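Side-chain contacts in 2-(acetamidomethylene)succinate hydrolase (Mesorhizobium loti, PDB 3KXP), which catalyses the last step of vitamin B6 degradation, hydrolysing (E)-2-(acetamidomethylene)succinate to succinic semialdehyde, acetate, ammonia and carbon dioxide: residues Ser50-Ile55 with Thr59-Glu64; Pro86-Leu91 with Thr97-Gln102; Ala178-Val183 with Gly242-Leu247; Gln188-Glu191 with Ala195-Ala198; Ala198-Arg203 with Asp210-Arg215. All coordinates share one frame; numbering follows the deposited sequence.

Contact 1. Residues Ser50-Ile55 with Thr59-Glu64; sequences SRRVDI and TLNVRE
Arg51 and Glu64 join in a salt bridge on the face of the hairpin that also carries Val53, Leu60 and Val62. Arg51 leaves its strand with CG between the backbone N and the carbonyl carbon (chi1 79°), which sets the chain beside Val62. CB leads to CG, 4.1 Å from Val62 CG2; CD then passes Glu64 OE2, and NE donates to that same OE2 at 2.6 Å. CZ and NH2 stay farther from Glu64 OE2, at 3.7 and 3.9 Å, so NE alone makes the bond. The oxygen lies in the guanidinium plane, at its edge, although the carboxylate plane is turned 51° from it. Val53 CG2 lies over one guanidinium face, toward its rim, and also packs on Val62 CG2 at 3.8 Å. The second carboxylate oxygen, Glu64 OE1, pairs with Arg133, so the acid is held between two arginines.

On the other face, Thr59 CG2 sits over the centre of the Arg52 guanidinium, 3.6 Å from CZ, while Arg52 NH2 reaches its main partner, Asp109. One water bridges Ser50 OG and Asn61 ND2, which also bonds Asp101 OD1; another bridges Thr59 OG1 and Asp54 OD2, which also accepts from Gly56 N. Backbone bonds pair Arg51 with Val62, and Val53 with Leu60, in both directions. Two antiparallel strands joined by a short turn make this a beta hairpin, supplying the outermost strand and its neighbour at one end of the alpha/beta hydrolase sheet.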
# COMPACT_ATOMS: atom_id res chain seq x y z
N SER A 50 18.92 16.72 -19.94
CA SER A 50 18.67 15.56 -20.79
C SER A 50 19.99 15.07 -21.34
O SER A 50 20.87 15.86 -21.64
CB SER A 50 17.74 15.93 -21.94
OG SER A 50 16.51 16.45 -21.49
N ARG A 51 20.13 13.75 -21.46
CA ARG A 51 21.35 13.17 -22.00
C ARG A 51 21.09 11.74 -22.40
O ARG A 51 20.28 11.04 -21.80
CB ARG A 51 22.48 13.23 -20.96
CG ARG A 51 22.46 12.16 -19.87
CD ARG A 51 23.48 12.48 -18.78
NE ARG A 51 23.60 11.44 -17.75
CZ ARG A 51 24.33 10.33 -17.89
NH1 ARG A 51 25.00 10.10 -19.01
NH2 ARG A 51 24.39 9.45 -16.89
N ARG A 52 21.78 11.30 -23.45
CA ARG A 52 21.63 9.94 -23.91
C ARG A 52 22.67 9.11 -23.18
O ARG A 52 23.87 9.43 -23.19
CB ARG A 52 21.82 9.86 -25.43
CG ARG A 52 20.84 10.71 -26.22
CD ARG A 52 20.90 10.37 -27.70
NE ARG A 52 20.23 9.11 -27.96
CZ ARG A 52 20.70 8.14 -28.73
NH1 ARG A 52 21.87 8.26 -29.33
NH2 ARG A 52 19.99 7.04 -28.89
N VAL A 53 22.21 8.05 -22.52
CA VAL A 53 23.09 7.19 -21.76
C VAL A 53 23.32 5.87 -22.46
O VAL A 53 22.38 5.16 -22.80
CB VAL A 53 22.50 6.90 -20.37
CG1 VAL A 53 23.49 6.07 -19.55
CG2 VAL A 53 22.18 8.21 -19.67
N ASP A 54 24.59 5.56 -22.68
CA ASP A 54 24.96 4.31 -23.32
C ASP A 54 25.01 3.29 -22.19
O ASP A 54 25.81 3.41 -21.27
CB ASP A 54 26.33 4.46 -23.98
CG ASP A 54 26.76 3.23 -24.75
OD1 ASP A 54 27.78 3.31 -25.47
OD2 ASP A 54 26.09 2.18 -24.65
N ILE A 55 24.12 2.30 -22.24
CA ILE A 55 24.09 1.27 -21.21
C ILE A 55 24.57 -0.05 -21.80
O ILE A 55 24.31 -1.13 -21.26
CB ILE A 55 22.67 1.10 -20.63
CG1 ILE A 55 21.71 0.60 -21.72
CG2 ILE A 55 22.19 2.42 -20.05
CD1 ILE A 55 20.33 0.19 -21.20
N THR A 59 21.36 2.61 -26.27
CA THR A 59 21.53 3.95 -25.73
C THR A 59 20.15 4.54 -25.49
O THR A 59 19.28 4.49 -26.37
CB THR A 59 22.33 4.86 -26.70
OG1 THR A 59 23.64 4.32 -26.90
CG2 THR A 59 22.45 6.29 -26.15
N LEU A 60 19.94 5.09 -24.29
CA LEU A 60 18.65 5.66 -23.93
C LEU A 60 18.75 7.12 -23.54
O LEU A 60 19.76 7.55 -22.99
CB LEU A 60 18.04 4.89 -22.76
CG LEU A 60 17.79 3.39 -22.97
CD1 LEU A 60 17.33 2.75 -21.67
CD2 LEU A 60 16.77 3.20 -24.07
N ASN A 61 17.70 7.89 -23.83
CA ASN A 61 17.66 9.30 -23.46
C ASN A 61 16.97 9.40 -22.10
O ASN A 61 15.98 8.71 -21.85
CB ASN A 61 16.87 10.11 -24.49
CG ASN A 61 16.85 11.59 -24.16
OD1 ASN A 61 17.90 12.22 -24.06
ND2 ASN A 61 15.65 12.16 -23.99
N VAL A 62 17.49 10.24 -21.21
CA VAL A 62 16.90 10.40 -19.89
C VAL A 62 16.87 11.86 -19.46
O VAL A 62 17.57 12.69 -20.03
CB VAL A 62 17.67 9.56 -18.82
CG1 VAL A 62 17.72 8.10 -19.25
CG2 VAL A 62 19.07 10.11 -18.64
N ARG A 63 16.03 12.15 -18.46
CA ARG A 63 15.88 13.50 -17.91
C ARG A 63 16.16 13.37 -16.41
O ARG A 63 15.45 12.64 -15.72
CB ARG A 63 14.45 14.00 -18.11
CG ARG A 63 14.02 14.08 -19.56
CD ARG A 63 12.53 14.38 -19.69
NE ARG A 63 12.12 14.53 -21.09
CZ ARG A 63 12.08 15.70 -21.74
NH1 ARG A 63 12.43 16.82 -21.12
NH2 ARG A 63 11.70 15.73 -23.01
N GLU A 64 17.18 14.06 -15.93
CA GLU A 64 17.55 13.96 -14.52
C GLU A 64 17.38 15.24 -13.72
O GLU A 64 17.45 16.34 -14.26
CB GLU A 64 19.01 13.53 -14.38
CG GLU A 64 19.44 12.35 -15.22
CD GLU A 64 20.94 12.11 -15.12
OE1 GLU A 64 21.44 11.92 -13.98
OE2 GLU A 64 21.62 12.12 -16.17
O HOH W 1 15.31 15.04 -23.91
O HOH W 2 24.55 1.43 -27.39

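Contact 2. Residues Pro86-Leu91 with Thr97-Gln102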
# COMPACT_ATOMS: atom_id res chain seq x y z
N PRO A 86 6.25 17.10 -14.21
CA PRO A 86 5.43 17.71 -13.15
C PRO A 86 5.47 16.91 -11.84
O PRO A 86 5.49 17.47 -10.75
CB PRO A 86 4.03 17.74 -13.75
CG PRO A 86 4.29 17.77 -15.23
CD PRO A 86 5.43 16.80 -15.39
N LEU A 87 5.46 15.59 -11.97
CA LEU A 87 5.49 14.71 -10.81
C LEU A 87 6.87 14.65 -10.15
O LEU A 87 6.98 14.58 -8.92
CB LEU A 87 5.04 13.30 -11.21
CG LEU A 87 5.14 12.26 -10.09
CD1 LEU A 87 4.29 12.71 -8.91
CD2 LEU A 87 4.69 10.90 -10.61
N MSE A 88 7.92 14.68 -10.97
CA MSE A 88 9.29 14.60 -10.47
C MSE A 88 9.75 15.81 -9.68
O MSE A 88 10.43 15.66 -8.66
CB MSE A 88 10.25 14.41 -11.64
CG MSE A 88 9.89 13.26 -12.54
SE MSE A 88 11.16 13.10 -13.97
CE MSE A 88 12.20 11.66 -13.24
N ILE A 89 9.39 17.00 -10.14
CA ILE A 89 9.79 18.21 -9.45
C ILE A 89 9.38 18.10 -7.98
O ILE A 89 10.07 18.61 -7.10
CB ILE A 89 9.13 19.46 -10.07
CG1 ILE A 89 9.67 19.67 -11.49
CG2 ILE A 89 9.43 20.68 -9.23
CD1 ILE A 89 9.12 20.90 -12.18
N ARG A 90 8.27 17.41 -7.74
CA ARG A 90 7.72 17.21 -6.40
C ARG A 90 8.50 16.24 -5.53
O ARG A 90 8.35 16.24 -4.31
CB ARG A 90 6.28 16.70 -6.51
CG ARG A 90 5.26 17.72 -6.99
CD ARG A 90 4.80 18.61 -5.85
NE ARG A 90 3.61 19.37 -6.21
CZ ARG A 90 2.47 18.82 -6.63
NH1 ARG A 90 2.36 17.50 -6.74
NH2 ARG A 90 1.44 19.59 -6.93
N LEU A 91 9.34 15.41 -6.14
CA LEU A 91 10.10 14.43 -5.37
C LEU A 91 11.61 14.62 -5.48
O LEU A 91 12.37 13.87 -4.88
CB LEU A 91 9.73 13.02 -5.83
CG LEU A 91 8.29 12.57 -5.60
CD1 LEU A 91 7.94 11.41 -6.52
CD2 LEU A 91 8.10 12.20 -4.15
N THR A 97 15.45 11.86 -9.25
CA THR A 97 14.41 11.46 -10.18
C THR A 97 14.88 11.48 -11.63
O THR A 97 15.35 12.50 -12.13
CB THR A 97 13.18 12.39 -10.07
OG1 THR A 97 13.55 13.72 -10.47
CG2 THR A 97 12.67 12.43 -8.63
N ILE A 98 14.74 10.34 -12.30
CA ILE A 98 15.15 10.23 -13.69
C ILE A 98 14.06 9.56 -14.52
O ILE A 98 13.64 8.44 -14.21
CB ILE A 98 16.46 9.42 -13.83
CG1 ILE A 98 17.60 10.12 -13.07
CG2 ILE A 98 16.82 9.27 -15.30
CD1 ILE A 98 18.97 9.45 -13.18
N ALA A 99 13.60 10.26 -15.55
CA ALA A 99 12.58 9.72 -16.44
C ALA A 99 13.31 9.14 -17.64
O ALA A 99 14.25 9.76 -18.15
CB ALA A 99 11.62 10.82 -16.88
N VAL A 100 12.89 7.98 -18.11
CA VAL A 100 13.56 7.33 -19.23
C VAL A 100 12.74 7.18 -20.49
O VAL A 100 11.61 6.67 -20.46
CB VAL A 100 14.03 5.90 -18.84
CG1 VAL A 100 14.79 5.27 -19.98
CG2 VAL A 100 14.86 5.94 -17.57
N ASP A 101 13.29 7.63 -21.61
CA ASP A 101 12.62 7.45 -22.89
C ASP A 101 12.96 6.00 -23.16
O ASP A 101 14.13 5.64 -23.25
CB ASP A 101 13.23 8.35 -23.96
CG ASP A 101 12.68 9.76 -23.92
OD1 ASP A 101 13.20 10.63 -24.65
OD2 ASP A 101 11.71 9.98 -23.16
N GLN A 102 11.96 5.14 -23.27
CA GLN A 102 12.27 3.75 -23.50
C GLN A 102 12.51 3.45 -24.97
O GLN A 102 12.14 4.24 -25.84
CB GLN A 102 11.17 2.88 -22.90
CG GLN A 102 11.04 3.13 -21.40
CD GLN A 102 9.80 2.51 -20.81
OE1 GLN A 102 9.84 1.38 -20.31
NE2 GLN A 102 8.69 3.23 -20.87
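A single selenomethionine side chain, Met88, carries most of this contact, running from the helix to lie against the strand backbone without any hydrogen bond between the segments. The chain is straight through its second torsion (chi2 -180°), which lets the selenium reach the methyl of Ala99, SE to CB 3.7 Å, before it bends at the last torsion. The terminal methyl is directed at the backbone between Thr97 and Ala99, but it is modelled too close there for its exact position to be trusted. Nearer the helix, Met88 CB lies 3.6 Å from Thr97 OG1, a hydroxyl that is bonded to the carbonyl of Lys65 on the adjacent strand.

Helix 85-89 and strand 96-100 belong to a beta-alpha-beta unit that starts with strand 70-74, and the contact is where the connecting helix packs on the sheet of the alpha/beta hydrolase fold. Phe73 of strand 70-74 also touches Met88. Farther along the segment, Leu91 adds a lighter touch, its CB 4.1 Å from Thr97 CG2. That methyl also approaches the main chain, 3.9 Å from Met88 O, while Leu91 N bonds back to the same carbonyl.

Contact 3. Residues Ala178-Val183 with Gly242-Leu247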
# COMPACT_ATOMS: atom_id res chain seq x y z
N ALA A 178 -8.22 -2.79 -28.51
CA ALA A 178 -8.42 -1.35 -28.62
C ALA A 178 -7.11 -0.58 -28.62
O ALA A 178 -6.92 0.35 -29.41
CB ALA A 178 -9.31 -0.86 -27.48
N LEU A 179 -6.21 -0.96 -27.71
CA LEU A 179 -4.91 -0.30 -27.60
C LEU A 179 -4.13 -0.50 -28.90
O LEU A 179 -3.53 0.44 -29.43
CB LEU A 179 -4.13 -0.86 -26.41
CG LEU A 179 -2.84 -0.15 -25.99
CD1 LEU A 179 -2.45 -0.63 -24.61
CD2 LEU A 179 -1.74 -0.42 -26.99
N GLU A 180 -4.15 -1.73 -29.39
CA GLU A 180 -3.44 -2.07 -30.61
C GLU A 180 -3.98 -1.37 -31.87
O GLU A 180 -3.21 -0.95 -32.73
CB GLU A 180 -3.48 -3.58 -30.79
CG GLU A 180 -2.46 -4.12 -31.75
CD GLU A 180 -2.31 -5.62 -31.61
OE1 GLU A 180 -3.31 -6.33 -31.85
OE2 GLU A 180 -1.21 -6.09 -31.26
N ALA A 181 -5.30 -1.21 -31.96
CA ALA A 181 -5.91 -0.58 -33.13
C ALA A 181 -5.60 0.91 -33.31
O ALA A 181 -5.55 1.39 -34.44
CB ALA A 181 -7.42 -0.79 -33.10
N ARG A 182 -5.40 1.65 -32.22
CA ARG A 182 -5.11 3.07 -32.34
C ARG A 182 -3.69 3.46 -31.92
O ARG A 182 -3.35 4.64 -31.84
CB ARG A 182 -6.13 3.88 -31.53
CG ARG A 182 -6.28 3.40 -30.10
CD ARG A 182 -7.54 3.96 -29.43
NE ARG A 182 -7.35 5.29 -28.84
CZ ARG A 182 -6.47 5.57 -27.88
NH1 ARG A 182 -5.69 4.62 -27.38
NH2 ARG A 182 -6.40 6.80 -27.38
N VAL A 183 -2.85 2.46 -31.69
CA VAL A 183 -1.48 2.70 -31.25
C VAL A 183 -0.68 3.61 -32.18
O VAL A 183 0.14 4.40 -31.72
CB VAL A 183 -0.72 1.37 -31.06
CG1 VAL A 183 -0.53 0.69 -32.39
CG2 VAL A 183 0.60 1.63 -30.37
N GLY A 242 3.36 -7.04 -28.08
CA GLY A 242 4.15 -7.64 -27.03
C GLY A 242 3.43 -7.49 -25.70
O GLY A 242 3.67 -8.24 -24.77
N LEU A 243 2.52 -6.51 -25.63
CA LEU A 243 1.76 -6.24 -24.42
C LEU A 243 0.72 -7.32 -24.12
O LEU A 243 0.16 -7.35 -23.02
CB LEU A 243 1.06 -4.88 -24.52
CG LEU A 243 1.99 -3.65 -24.47
CD1 LEU A 243 1.18 -2.38 -24.62
CD2 LEU A 243 2.74 -3.65 -23.15
N ARG A 244 0.48 -8.20 -25.08
CA ARG A 244 -0.49 -9.28 -24.92
C ARG A 244 0.06 -10.48 -24.15
O ARG A 244 -0.69 -11.36 -23.76
CB ARG A 244 -0.97 -9.77 -26.28
CG ARG A 244 -1.87 -8.82 -27.04
CD ARG A 244 -2.22 -9.41 -28.40
NE ARG A 244 -3.61 -9.14 -28.76
CZ ARG A 244 -4.06 -7.97 -29.17
NH1 ARG A 244 -3.24 -6.93 -29.27
NH2 ARG A 244 -5.34 -7.82 -29.47
N SER A 245 1.38 -10.52 -23.94
CA SER A 245 1.98 -11.66 -23.26
C SER A 245 1.52 -11.82 -21.81
O SER A 245 1.14 -10.86 -21.14
CB SER A 245 3.51 -11.58 -23.33
OG SER A 245 3.99 -10.38 -22.76
N ASP A 246 1.57 -13.07 -21.35
CA ASP A 246 1.16 -13.43 -20.01
C ASP A 246 2.03 -12.72 -18.97
O ASP A 246 3.24 -12.91 -18.93
CB ASP A 246 1.25 -14.96 -19.84
CG ASP A 246 0.66 -15.45 -18.53
OD1 ASP A 246 -0.07 -14.68 -17.87
OD2 ASP A 246 0.92 -16.62 -18.18
N LEU A 247 1.38 -11.91 -18.13
CA LEU A 247 2.07 -11.15 -17.10
C LEU A 247 1.95 -11.80 -15.71
O LEU A 247 2.49 -11.28 -14.73
CB LEU A 247 1.50 -9.73 -17.07
CG LEU A 247 2.33 -8.65 -16.37
CD1 LEU A 247 3.75 -8.63 -16.94
CD2 LEU A 247 1.66 -7.30 -16.54
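Helix 173-182, from the chain between the sheet strands 159-165 and 258-263, meets the turn after helix 233-242 through one leucine pair and one ion pair. Leu179 and Leu243 both point across the gap, and their side chains cross at about a right angle, with CD1 of Leu179 4.0 Å from CD1 of Leu243. In Leu179 the placing of CG anti to the backbone N (chi1 -171°) helps carry CD1 to its partner.

This small apolar junction borders the chloride site of the alpha/beta hydrolase. Leu243 packs on Leu143, and the side chain of Leu179 lies about 4 Å from that of Ile77; Leu143 and Ile77 are both chloride-binding residues, and Leu143 directly follows the inferred nucleophile Ser142.

Farther out, Glu180 extends from the helix toward Arg244, which bends at chi3 (141°) to bring its guanidinium across. The carboxylate and guanidinium planes are nearly parallel, 12° apart, but they do not share one plane: Glu180 OE1 lies over a face of the guanidinium. The ion pair, Glu180 OE1 to Arg244 NH1, measures 2.6 Å, without an assigned hydrogen bond, and the position of NH1 is doubtful because it is modelled too close to the carboxylate. The other nitrogen, Arg244 NH2, pairs with Asp177, so this one arginine engages two acids of helix 173-182. Gly242 to Ser245 form a type I beta turn, which places Leu243 and Arg244 at its two central positions; past it, Asp246 OD1 caps Val248 N where helix 248-253 begins.

Contact 4. Residues Gln188-Glu191 with Ala195-Ala198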
# COMPACT_ATOMS: atom_id res chain seq x y z
N GLN A 188 1.40 10.32 -38.23
CA GLN A 188 0.95 11.14 -39.36
C GLN A 188 1.71 12.47 -39.34
O GLN A 188 2.41 12.78 -38.38
CB GLN A 188 -0.55 11.42 -39.23
CG GLN A 188 -0.91 12.16 -37.94
CD GLN A 188 -2.40 12.39 -37.76
OE1 GLN A 188 -3.01 13.23 -38.43
NE2 GLN A 188 -3.00 11.63 -36.85
N LEU A 189 1.55 13.25 -40.40
CA LEU A 189 2.23 14.54 -40.51
C LEU A 189 1.34 15.67 -40.00
O LEU A 189 0.35 16.02 -40.65
CB LEU A 189 2.61 14.80 -41.97
CG LEU A 189 3.23 16.16 -42.32
CD1 LEU A 189 4.58 16.32 -41.62
CD2 LEU A 189 3.40 16.25 -43.84
N PHE A 190 1.67 16.24 -38.85
CA PHE A 190 0.89 17.34 -38.30
C PHE A 190 1.41 18.66 -38.86
O PHE A 190 2.61 18.84 -39.04
CB PHE A 190 0.97 17.36 -36.77
CG PHE A 190 0.40 16.13 -36.13
CD1 PHE A 190 1.23 15.07 -35.76
CD2 PHE A 190 -0.97 16.01 -35.94
CE1 PHE A 190 0.70 13.91 -35.21
CE2 PHE A 190 -1.51 14.84 -35.40
CZ PHE A 190 -0.67 13.79 -35.03
N GLU A 191 0.49 19.57 -39.15
CA GLU A 191 0.81 20.87 -39.72
C GLU A 191 1.61 21.76 -38.77
O GLU A 191 2.55 22.45 -39.18
CB GLU A 191 -0.49 21.56 -40.14
CG GLU A 191 -0.39 23.04 -40.37
CD GLU A 191 -1.70 23.63 -40.84
OE1 GLU A 191 -2.74 23.34 -40.20
OE2 GLU A 191 -1.70 24.38 -41.84
N ALA A 195 -2.15 21.58 -34.29
CA ALA A 195 -2.79 20.39 -34.84
C ALA A 195 -2.47 19.16 -33.98
O ALA A 195 -3.27 18.24 -33.88
CB ALA A 195 -2.34 20.16 -36.28
N VAL A 196 -1.29 19.15 -33.37
CA VAL A 196 -0.87 18.03 -32.52
C VAL A 196 -1.72 18.00 -31.25
O VAL A 196 -2.14 16.93 -30.82
CB VAL A 196 0.63 18.16 -32.12
CG1 VAL A 196 1.01 17.06 -31.12
CG2 VAL A 196 1.50 18.05 -33.35
N GLU A 197 -1.95 19.16 -30.66
CA GLU A 197 -2.76 19.25 -29.45
C GLU A 197 -4.21 18.88 -29.73
O GLU A 197 -4.84 18.18 -28.93
CB GLU A 197 -2.68 20.65 -28.87
CG GLU A 197 -1.30 21.02 -28.41
CD GLU A 197 -1.22 22.46 -27.99
OE1 GLU A 197 -1.46 23.34 -28.85
OE2 GLU A 197 -0.92 22.72 -26.81
N ALA A 198 -4.74 19.35 -30.86
CA ALA A 198 -6.11 19.02 -31.23
C ALA A 198 -6.21 17.50 -31.31
O ALA A 198 -7.12 16.90 -30.75
CB ALA A 198 -6.46 19.63 -32.57
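The loop at Gln188-Glu191 comes nearest to helix 193-203 at Phe190 and Ala195, whose CA atoms are 5.9 Å apart, with no hydrogen bond between the two segments. Phe190 does most of the work. Its CG lies anti to the carbonyl carbon (chi1 -62°), which turns the ring toward the helix. There the methyl CG2 of Val196 presses on the root of the aromatic side chain, 3.5 Å from Phe190 CB and 3.6 Å from CG, the two side chains crossing at about a right angle. Val196 CA lies over one face of the ring, 4.0 Å from Phe190 CD2. Gln188 CG lies over the opposite face, offset toward the rim, so the ring is held between loop and helix. Tyr199 of the next helical turn meets the ring with the planes at about 40°.

Ala195 adds a looser contact: its CB is 4.4 Å from Phe190 CB and 4.1 Å from Glu191 N. Val196 also packs on Ala216 of helix 209-218 and Tyr220 of strand 220-223, and Phe190 bonds through its backbone with Leu227. Since carbon meets carbon almost throughout, attachment across this interface is probably by packing and burial of the ring.

Contact 5. Residues Ala198-Arg203 with Asp210-Arg215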
# COMPACT_ATOMS: atom_id res chain seq x y z
N ALA A 198 -4.74 19.35 -30.86
CA ALA A 198 -6.11 19.02 -31.23
C ALA A 198 -6.21 17.50 -31.31
O ALA A 198 -7.12 16.90 -30.75
CB ALA A 198 -6.46 19.63 -32.57
N TYR A 199 -5.26 16.89 -32.01
CA TYR A 199 -5.24 15.45 -32.14
C TYR A 199 -5.18 14.76 -30.78
O TYR A 199 -5.96 13.85 -30.50
CB TYR A 199 -4.03 15.00 -32.97
CG TYR A 199 -3.75 13.53 -32.80
CD1 TYR A 199 -4.65 12.57 -33.27
CD2 TYR A 199 -2.62 13.09 -32.11
CE1 TYR A 199 -4.44 11.21 -33.03
CE2 TYR A 199 -2.40 11.74 -31.86
CZ TYR A 199 -3.31 10.80 -32.32
OH TYR A 199 -3.10 9.47 -32.06
N LEU A 200 -4.24 15.19 -29.94
CA LEU A 200 -4.08 14.59 -28.63
C LEU A 200 -5.30 14.79 -27.74
O LEU A 200 -5.82 13.84 -27.18
CB LEU A 200 -2.81 15.14 -27.95
CG LEU A 200 -1.49 14.72 -28.63
CD1 LEU A 200 -0.33 15.53 -28.05
CD2 LEU A 200 -1.24 13.22 -28.44
N ALA A 201 -5.78 16.03 -27.61
CA ALA A 201 -6.96 16.30 -26.79
C ALA A 201 -8.11 15.37 -27.19
O ALA A 201 -8.87 14.92 -26.33
CB ALA A 201 -7.39 17.76 -26.95
N GLY A 202 -8.21 15.08 -28.48
CA GLY A 202 -9.27 14.22 -28.98
C GLY A 202 -9.04 12.74 -28.68
O GLY A 202 -10.00 12.00 -28.45
N ARG A 203 -7.78 12.31 -28.68
CA ARG A 203 -7.48 10.92 -28.40
C ARG A 203 -7.49 10.65 -26.89
O ARG A 203 -7.81 9.55 -26.45
CB ARG A 203 -6.11 10.53 -28.98
CG ARG A 203 -5.87 9.01 -28.97
CD ARG A 203 -4.44 8.63 -29.28
NE ARG A 203 -4.24 7.18 -29.27
CZ ARG A 203 -3.05 6.58 -29.42
NH1 ARG A 203 -1.96 7.31 -29.59
NH2 ARG A 203 -2.96 5.26 -29.39
N ASP A 210 -2.74 21.10 -19.85
CA ASP A 210 -1.32 21.20 -19.52
C ASP A 210 -0.55 19.94 -19.89
O ASP A 210 0.57 20.01 -20.42
CB ASP A 210 -1.14 21.47 -18.02
CG ASP A 210 -1.54 22.88 -17.64
OD1 ASP A 210 -0.92 23.84 -18.16
OD2 ASP A 210 -2.48 23.04 -16.82
N ALA A 211 -1.13 18.78 -19.61
CA ALA A 211 -0.50 17.51 -19.91
C ALA A 211 -0.50 17.29 -21.42
O ALA A 211 0.44 16.73 -21.98
CB ALA A 211 -1.23 16.36 -19.20
N ILE A 212 -1.57 17.73 -22.08
CA ILE A 212 -1.64 17.58 -23.53
C ILE A 212 -0.49 18.38 -24.14
O ILE A 212 0.25 17.87 -24.98
CB ILE A 212 -3.00 18.09 -24.09
CG1 ILE A 212 -4.12 17.13 -23.70
CG2 ILE A 212 -2.93 18.21 -25.62
CD1 ILE A 212 -4.02 15.76 -24.33
N ARG A 213 -0.34 19.63 -23.69
CA ARG A 213 0.73 20.49 -24.19
C ARG A 213 2.11 19.88 -23.95
O ARG A 213 2.98 19.95 -24.83
CB ARG A 213 0.62 21.88 -23.54
CG ARG A 213 1.86 22.76 -23.64
CD ARG A 213 2.27 23.13 -25.07
NE ARG A 213 1.32 23.97 -25.79
CZ ARG A 213 1.66 24.82 -26.77
NH1 ARG A 213 2.93 24.94 -27.13
NH2 ARG A 213 0.73 25.52 -27.41
N ILE A 214 2.32 19.27 -22.79
CA ILE A 214 3.61 18.64 -22.51
C ILE A 214 3.91 17.51 -23.51
O ILE A 214 5.03 17.41 -24.02
CB ILE A 214 3.69 18.10 -21.06
CG1 ILE A 214 3.84 19.27 -20.09
CG2 ILE A 214 4.88 17.14 -20.91
CD1 ILE A 214 3.78 18.88 -18.62
N ARG A 215 2.91 16.68 -23.79
CA ARG A 215 3.09 15.59 -24.75
C ARG A 215 3.34 16.17 -26.14
O ARG A 215 4.21 15.72 -26.88
CB ARG A 215 1.84 14.71 -24.81
CG ARG A 215 1.68 13.72 -23.66
CD ARG A 215 0.31 13.06 -23.75
NE ARG A 215 0.11 12.02 -22.76
CZ ARG A 215 0.16 10.72 -23.03
NH1 ARG A 215 0.41 10.30 -24.27
NH2 ARG A 215 -0.04 9.83 -22.06
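Leu200 and Ile212 make the close part of this helix pair, in which the segment axes approach to 9.5 Å and run at 128° to each other. Both side chains point across the interface. Leu200 CB faces two branches of the isoleucine, with Ile212 CG2 at 3.9 Å and CD1 at the same distance. The bend at the second torsion of Ile212 (chi2 -66°) carries CD1 onto the backbone of the facing helix, 3.7 Å from Ala201 N. Beyond them, CD1 of Leu200 lies 4.0 Å from Arg215 CB and close to Ile212 O, so the leucine tip lies against Ile212 and Arg215, about one turn apart.

The edge at Ala201 is looser. That residue is exposed and meets Ile212 mainly through its backbone, its own CB staying 4.7 Å from the other helix. No hydrogen bond links the two segments, and the charged ends of the side chains look elsewhere. Arg213, on the far side of its helix, pairs with Glu197 and Glu217. Arg215, by contrast, is buried: its extended chain leaves the interface toward the active-site side, where NE forms a salt bridge with Glu298 and the guanidinium meets the ring of Tyr204 in a cation-pi contact.

The side chain of Arg215 ends up about 7 Å from that of His294, an inferred active-site residue. Two consecutive helices crossing steeply over an apolar patch thus form a helical pair inserted between strands 159-165 and 258-263, the region where alpha/beta hydrolases commonly carry their cap.

How the contacts relate
From the N terminus, contact 1 closes the first hairpin, and contact 2 follows in series with a helix packed on strand 96-100. The two meet in the main sheet, where strand 59-65 lies between strands 49-54 and 96-100. Contact 3 then closes a long loop, from helix 173-182 to the turn before helix 248-253, and contacts 4 and 5 are nested within it. Those two share Ala198 on helix 193-203: contact 4 brings the preceding loop onto it, contact 5 the following helix. Arg203 of contact 5 reaches Arg182 and Val183 of contact 3. Ile214 of contact 5 also touches Pro86 of contact 2, joining the helical insert to the sheet-side helix.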